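Local coordinates for protein trimethylamine-N-oxide reductase (Haemophilus influenzae, PDB 7L5I) that probably reduces S- or N-oxides such as trimethylamine N-oxide at a molybdenum centre carried by two molybdopterin guanine dinucleotide cofactors, at residues 563-575 / 585-598. Residues are numbered along the deposited sequence; the frame is centred on the assembly and turned at random.
Sequences EMEWLEEFYNAAF and MPRFDKFWAENKPL
Two consecutive helices joined by a short loop pack at the periphery of this molybdoenzyme, where the axes of segments 563-575 and 588-594 lie at 109°, with a knob-into-hole contact and an aromatic cluster between them. Phe588 is the knob, set among Met564, Leu567, Glu568 and Tyr571. One face of its ring rests on the backbone of the longer helix, Glu568 CA standing 4.1 Å from the ring centroid in a CH-pi contact, while Met564 CE meets the ring edge, 3.5 Å from Phe588 CE2. Bends at chi2 and chi3 of Met564 carry that same methyl over the five-membered ring of Trp592. Tyr571 reaches across to the second segment: with CG anti to the backbone N (chi1 -177°), its ring meets those of Phe588 and Phe591 obliquely, and its OH donates to Pro586 O at 2.7 Å. Beyond the contact, Tyr571, Phe591 and Trp592 touch Leu513 of strand 512-517, which ties the pair to the neighbouring sheet. Before the short helix, the Arg587 guanidinium lies flat on Phe575, planes 10° apart, in a cation-pi stack; its NH1 also makes a weak bond to Asn572 OD1. A water donates to Asn572 OD1 and accepts from Phe588 N in the first turn of the short helix, its oxygen 2.9 Å from that nitrogen.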
loop_
_atom_site.group_PDB
_atom_site.type_symbol
_atom_site.label_atom_id
_atom_site.label_comp_id
_atom_site.label_asym_id
_atom_site.label_seq_id
_atom_site.Cartn_x
_atom_site.Cartn_y
_atom_site.Cartn_z
ATOM N N GLU A 563 18.497 10.089 -21.717
ATOM C CA GLU A 563 17.448 9.135 -21.367
ATOM C C GLU A 563 17.773 7.745 -21.882
ATOM O O GLU A 563 17.737 6.762 -21.126
ATOM C CB GLU A 563 16.110 9.607 -21.939
ATOM C CG GLU A 563 14.885 8.757 -21.559
ATOM C CD GLU A 563 13.592 9.241 -22.235
ATOM O OE1 GLU A 563 13.583 9.391 -23.484
ATOM O OE2 GLU A 563 12.570 9.467 -21.532
ATOM N N MET A 564 18.094 7.629 -23.169
ATOM C CA MET A 564 18.290 6.305 -23.748
ATOM C C MET A 564 19.585 5.667 -23.265
ATOM O O MET A 564 19.668 4.436 -23.192
ATOM C CB MET A 564 18.268 6.377 -25.280
ATOM C CG MET A 564 16.908 6.805 -25.854
ATOM S SD MET A 564 15.476 5.777 -25.377
ATOM C CE MET A 564 16.096 4.310 -25.899
ATOM N N GLU A 565 20.601 6.463 -22.927
ATOM C CA GLU A 565 21.802 5.894 -22.328
ATOM C C GLU A 565 21.540 5.341 -20.931
ATOM O O GLU A 565 22.116 4.306 -20.557
ATOM C CB GLU A 565 22.925 6.933 -22.287
ATOM C CG GLU A 565 23.566 7.130 -23.660
ATOM C CD GLU A 565 24.514 8.312 -23.752
ATOM O OE1 GLU A 565 24.463 9.226 -22.904
ATOM O OE2 GLU A 565 25.321 8.335 -24.701
ATOM N N TRP A 566 20.699 6.029 -20.128
ATOM C CA TRP A 566 20.289 5.472 -18.847
ATOM C C TRP A 566 19.566 4.143 -19.045
ATOM O O TRP A 566 19.862 3.149 -18.373
ATOM C CB TRP A 566 19.373 6.453 -18.100
ATOM C CG TRP A 566 20.000 7.537 -17.273
ATOM C CD1 TRP A 566 19.938 8.876 -17.506
ATOM C CD2 TRP A 566 20.749 7.377 -16.068
ATOM N NE1 TRP A 566 20.590 9.564 -16.509
ATOM C CE2 TRP A 566 21.102 8.665 -15.619
ATOM C CE3 TRP A 566 21.142 6.268 -15.315
ATOM C CZ2 TRP A 566 21.833 8.871 -14.457
ATOM C CZ3 TRP A 566 21.877 6.470 -14.172
ATOM C CH2 TRP A 566 22.212 7.764 -13.752
ATOM N N LEU A 567 18.614 4.104 -19.979
ATOM C CA LEU A 567 17.841 2.884 -20.180
ATOM C C LEU A 567 18.733 1.737 -20.632
ATOM O O LEU A 567 18.573 0.606 -20.179
ATOM C CB LEU A 567 16.711 3.136 -21.183
ATOM C CG LEU A 567 15.698 4.205 -20.759
ATOM C CD1 LEU A 567 14.525 4.208 -21.700
ATOM C CD2 LEU A 567 15.218 3.990 -19.354
ATOM N N GLU A 568 19.711 2.016 -21.510
ATOM C CA GLU A 568 20.607 0.958 -21.951
ATOM C C GLU A 568 21.455 0.436 -20.798
ATOM O O GLU A 568 21.667 -0.777 -20.671
ATOM C CB GLU A 568 21.504 1.477 -23.086
ATOM C CG GLU A 568 22.535 0.430 -23.542
ATOM C CD GLU A 568 22.978 0.612 -24.988
ATOM O OE1 GLU A 568 23.309 -0.405 -25.648
ATOM O OE2 GLU A 568 22.985 1.762 -25.469
ATOM N N GLU A 569 21.914 1.333 -19.915
ATOM C CA GLU A 569 22.653 0.902 -18.734
ATOM C C GLU A 569 21.802 0.002 -17.847
ATOM O O GLU A 569 22.260 -1.064 -17.402
ATOM C CB GLU A 569 23.125 2.122 -17.954
ATOM C CG GLU A 569 23.819 1.810 -16.648
ATOM C CD GLU A 569 24.318 3.084 -15.941
ATOM O OE1 GLU A 569 25.048 3.874 -16.582
ATOM O OE2 GLU A 569 23.965 3.292 -14.754
ATOM N N PHE A 570 20.539 0.383 -17.624
ATOM C CA PHE A 570 19.646 -0.449 -16.828
ATOM C C PHE A 570 19.381 -1.795 -17.504
ATOM O O PHE A 570 19.427 -2.842 -16.859
ATOM C CB PHE A 570 18.320 0.277 -16.548
ATOM C CG PHE A 570 18.469 1.567 -15.801
ATOM C CD1 PHE A 570 19.515 1.759 -14.896
ATOM C CD2 PHE A 570 17.572 2.600 -15.998
ATOM C CE1 PHE A 570 19.671 2.957 -14.244
ATOM C CE2 PHE A 570 17.725 3.794 -15.325
ATOM C CZ PHE A 570 18.762 3.962 -14.448
ATOM N N TYR A 571 19.120 -1.785 -18.813
ATOM C CA TYR A 571 18.870 -3.030 -19.530
ATOM C C TYR A 571 20.076 -3.952 -19.474
ATOM O O TYR A 571 19.938 -5.166 -19.304
ATOM C CB TYR A 571 18.503 -2.708 -20.978
ATOM C CG TYR A 571 18.149 -3.909 -21.803
ATOM C CD1 TYR A 571 16.836 -4.373 -21.851
ATOM C CD2 TYR A 571 19.116 -4.573 -22.541
ATOM C CE1 TYR A 571 16.509 -5.473 -22.584
ATOM C CE2 TYR A 571 18.794 -5.685 -23.305
ATOM C CZ TYR A 571 17.484 -6.117 -23.319
ATOM O OH TYR A 571 17.102 -7.204 -24.067
ATOM N N ASN A 572 21.272 -3.389 -19.610
ATOM C CA ASN A 572 22.472 -4.211 -19.691
ATOM C C ASN A 572 22.764 -4.936 -18.387
ATOM O O ASN A 572 23.418 -5.978 -18.400
ATOM C CB ASN A 572 23.670 -3.370 -20.104
ATOM C CG ASN A 572 23.721 -3.142 -21.601
ATOM O OD1 ASN A 572 23.035 -3.810 -22.370
ATOM N ND2 ASN A 572 24.566 -2.218 -22.024
ATOM N N ALA A 573 22.308 -4.414 -17.246
ATOM C CA ALA A 573 22.404 -5.178 -16.014
ATOM C C ALA A 573 21.660 -6.508 -16.142
ATOM O O ALA A 573 22.138 -7.547 -15.679
ATOM C CB ALA A 573 21.851 -4.357 -14.848
ATOM N N ALA A 574 20.475 -6.489 -16.751
ATOM C CA ALA A 574 19.736 -7.726 -16.957
ATOM C C ALA A 574 20.435 -8.608 -17.982
ATOM O O ALA A 574 20.520 -9.829 -17.804
ATOM C CB ALA A 574 18.297 -7.419 -17.391
ATOM N N PHE A 575 20.951 -7.995 -19.050
ATOM C CA PHE A 575 21.629 -8.730 -20.112
ATOM C C PHE A 575 22.788 -9.551 -19.559
ATOM O O PHE A 575 22.913 -10.747 -19.857
ATOM C CB PHE A 575 22.088 -7.732 -21.181
ATOM C CG PHE A 575 22.729 -8.382 -22.372
ATOM C CD1 PHE A 575 24.059 -8.742 -22.327
ATOM C CD2 PHE A 575 21.998 -8.649 -23.516
ATOM C CE1 PHE A 575 24.663 -9.363 -23.411
ATOM C CE2 PHE A 575 22.594 -9.271 -24.606
ATOM C CZ PHE A 575 23.924 -9.639 -24.542
ATOM N N MET A 585 19.720 -12.904 -24.441
ATOM C CA MET A 585 18.829 -11.771 -24.613
ATOM C C MET A 585 19.271 -10.954 -25.823
ATOM O O MET A 585 20.457 -10.948 -26.171
ATOM C CB MET A 585 18.835 -10.857 -23.377
ATOM C CG MET A 585 18.083 -11.395 -22.176
ATOM S SD MET A 585 18.312 -10.324 -20.761
ATOM C CE MET A 585 17.272 -8.910 -21.149
ATOM N N PRO A 586 18.343 -10.275 -26.498
ATOM C CA PRO A 586 18.754 -9.282 -27.496
ATOM C C PRO A 586 19.480 -8.145 -26.808
ATOM O O PRO A 586 19.241 -7.869 -25.630
ATOM C CB PRO A 586 17.426 -8.810 -28.090
ATOM C CG PRO A 586 16.424 -9.040 -26.999
ATOM C CD PRO A 586 16.887 -10.294 -26.292
ATOM N N ARG A 587 20.361 -7.471 -27.546
ATOM C CA ARG A 587 20.916 -6.234 -27.016
ATOM C C ARG A 587 19.823 -5.166 -26.960
ATOM O O ARG A 587 18.749 -5.308 -27.542
ATOM C CB ARG A 587 22.088 -5.750 -27.858
ATOM C CG ARG A 587 23.422 -6.457 -27.524
ATOM C CD ARG A 587 23.970 -6.002 -26.180
ATOM N NE ARG A 587 25.299 -6.537 -25.899
ATOM C CZ ARG A 587 25.947 -6.384 -24.744
ATOM N NH1 ARG A 587 25.392 -5.712 -23.735
ATOM N NH2 ARG A 587 27.153 -6.916 -24.592
ATOM N N PHE A 588 20.112 -4.068 -26.251
ATOM C CA PHE A 588 19.075 -3.066 -26.006
ATOM C C PHE A 588 18.485 -2.502 -27.293
ATOM O O PHE A 588 17.272 -2.286 -27.382
ATOM C CB PHE A 588 19.630 -1.928 -25.178
ATOM C CG PHE A 588 18.640 -0.836 -24.920
ATOM C CD1 PHE A 588 17.561 -1.033 -24.090
ATOM C CD2 PHE A 588 18.781 0.380 -25.531
ATOM C CE1 PHE A 588 16.652 -0.004 -23.857
ATOM C CE2 PHE A 588 17.882 1.390 -25.303
ATOM C CZ PHE A 588 16.823 1.196 -24.466
ATOM N N ASP A 589 19.327 -2.192 -28.275
ATOM C CA ASP A 589 18.818 -1.546 -29.482
ATOM C C ASP A 589 17.742 -2.393 -30.147
ATOM O O ASP A 589 16.706 -1.868 -30.587
ATOM C CB ASP A 589 19.967 -1.289 -30.454
ATOM C CG ASP A 589 19.491 -0.696 -31.771
ATOM O OD1 ASP A 589 18.911 0.408 -31.733
ATOM O OD2 ASP A 589 19.682 -1.325 -32.840
ATOM N N LYS A 590 17.976 -3.703 -30.229
ATOM C CA LYS A 590 17.028 -4.619 -30.839
ATOM C C LYS A 590 15.791 -4.770 -29.977
ATOM O O LYS A 590 14.656 -4.704 -30.471
ATOM C CB LYS A 590 17.717 -5.969 -31.068
ATOM C CG LYS A 590 16.898 -7.024 -31.768
ATOM C CD LYS A 590 17.771 -8.293 -31.948
ATOM C CE LYS A 590 17.546 -8.999 -33.270
ATOM N NZ LYS A 590 18.757 -9.774 -33.709
ATOM N N PHE A 591 15.979 -4.935 -28.663
ATOM C CA PHE A 591 14.825 -4.994 -27.763
ATOM C C PHE A 591 13.963 -3.755 -27.918
ATOM O O PHE A 591 12.731 -3.846 -28.005
ATOM C CB PHE A 591 15.299 -5.154 -26.316
ATOM C CG PHE A 591 14.226 -4.917 -25.291
ATOM C CD1 PHE A 591 13.345 -5.927 -24.910
ATOM C CD2 PHE A 591 14.097 -3.673 -24.727
ATOM C CE1 PHE A 591 12.341 -5.668 -23.972
ATOM C CE2 PHE A 591 13.118 -3.407 -23.797
ATOM C CZ PHE A 591 12.240 -4.411 -23.415
ATOM N N TRP A 592 14.590 -2.578 -27.937
ATOM C CA TRP A 592 13.821 -1.341 -27.948
ATOM C C TRP A 592 13.052 -1.189 -29.254
ATOM O O TRP A 592 11.885 -0.777 -29.252
ATOM C CB TRP A 592 14.742 -0.137 -27.719
ATOM C CG TRP A 592 13.941 1.064 -27.435
ATOM C CD1 TRP A 592 13.704 2.111 -28.275
ATOM C CD2 TRP A 592 13.170 1.321 -26.243
ATOM N NE1 TRP A 592 12.854 3.011 -27.676
ATOM C CE2 TRP A 592 12.521 2.553 -26.428
ATOM C CE3 TRP A 592 12.982 0.630 -25.043
ATOM C CZ2 TRP A 592 11.688 3.111 -25.465
ATOM C CZ3 TRP A 592 12.162 1.182 -24.086
ATOM C CH2 TRP A 592 11.521 2.409 -24.298
ATOM N N ALA A 593 13.687 -1.554 -30.377
ATOM C CA ALA A 593 13.025 -1.463 -31.679
ATOM C C ALA A 593 11.849 -2.412 -31.771
ATOM O O ALA A 593 10.825 -2.089 -32.389
ATOM C CB ALA A 593 14.034 -1.761 -32.787
ATOM N N GLU A 594 11.987 -3.621 -31.224
ATOM C CA GLU A 594 10.897 -4.587 -31.269
ATOM C C GLU A 594 9.689 -4.133 -30.453
ATOM O O GLU A 594 8.554 -4.435 -30.826
ATOM C CB GLU A 594 11.421 -5.949 -30.804
ATOM C CG GLU A 594 12.474 -6.524 -31.776
ATOM C CD GLU A 594 13.032 -7.912 -31.423
ATOM O OE1 GLU A 594 13.332 -8.213 -30.233
ATOM O OE2 GLU A 594 13.196 -8.702 -32.380
ATOM N N ASN A 595 9.908 -3.388 -29.371
ATOM C CA ASN A 595 8.829 -2.816 -28.542
ATOM C C ASN A 595 7.784 -3.863 -28.147
ATOM O O ASN A 595 6.576 -3.644 -28.268
ATOM C CB ASN A 595 8.177 -1.625 -29.255
ATOM C CG ASN A 595 7.095 -0.940 -28.421
ATOM O OD1 ASN A 595 6.004 -0.624 -28.920
ATOM N ND2 ASN A 595 7.402 -0.677 -27.160
ATOM N N LYS A 596 8.254 -4.987 -27.615
ATOM C CA LYS A 596 7.420 -6.063 -27.110
ATOM C C LYS A 596 7.974 -6.537 -25.773
ATOM O O LYS A 596 9.174 -6.428 -25.533
ATOM C CB LYS A 596 7.387 -7.278 -28.057
ATOM C CG LYS A 596 6.793 -7.052 -29.415
ATOM C CD LYS A 596 5.496 -6.298 -29.363
ATOM C CE LYS A 596 4.496 -6.836 -30.376
ATOM N NZ LYS A 596 3.412 -5.843 -30.613
ATOM N N PRO A 597 7.133 -7.081 -24.898
ATOM C CA PRO A 597 7.670 -7.774 -23.720
ATOM C C PRO A 597 8.679 -8.829 -24.159
ATOM O O PRO A 597 8.488 -9.525 -25.167
ATOM C CB PRO A 597 6.434 -8.422 -23.084
ATOM C CG PRO A 597 5.279 -7.621 -23.600
ATOM C CD PRO A 597 5.665 -7.188 -24.985
ATOM N N LEU A 598 9.758 -8.938 -23.399
ATOM C CA LEU A 598 10.752 -9.999 -23.534
ATOM C C LEU A 598 10.555 -10.927 -22.350
ATOM O O LEU A 598 10.745 -10.510 -21.207
ATOM C CB LEU A 598 12.169 -9.431 -23.536
ATOM C CG LEU A 598 13.337 -10.424 -23.608
ATOM C CD1 LEU A 598 13.291 -11.091 -24.962
ATOM C CD2 LEU A 598 14.633 -9.718 -23.373
HETATM O O HOH W 1 22.202 -1.959 -28.047
HETATM O O HOH W 2 22.601 -3.670 -24.860
HETATM O O HOH W 3 22.152 -12.400 -22.257
#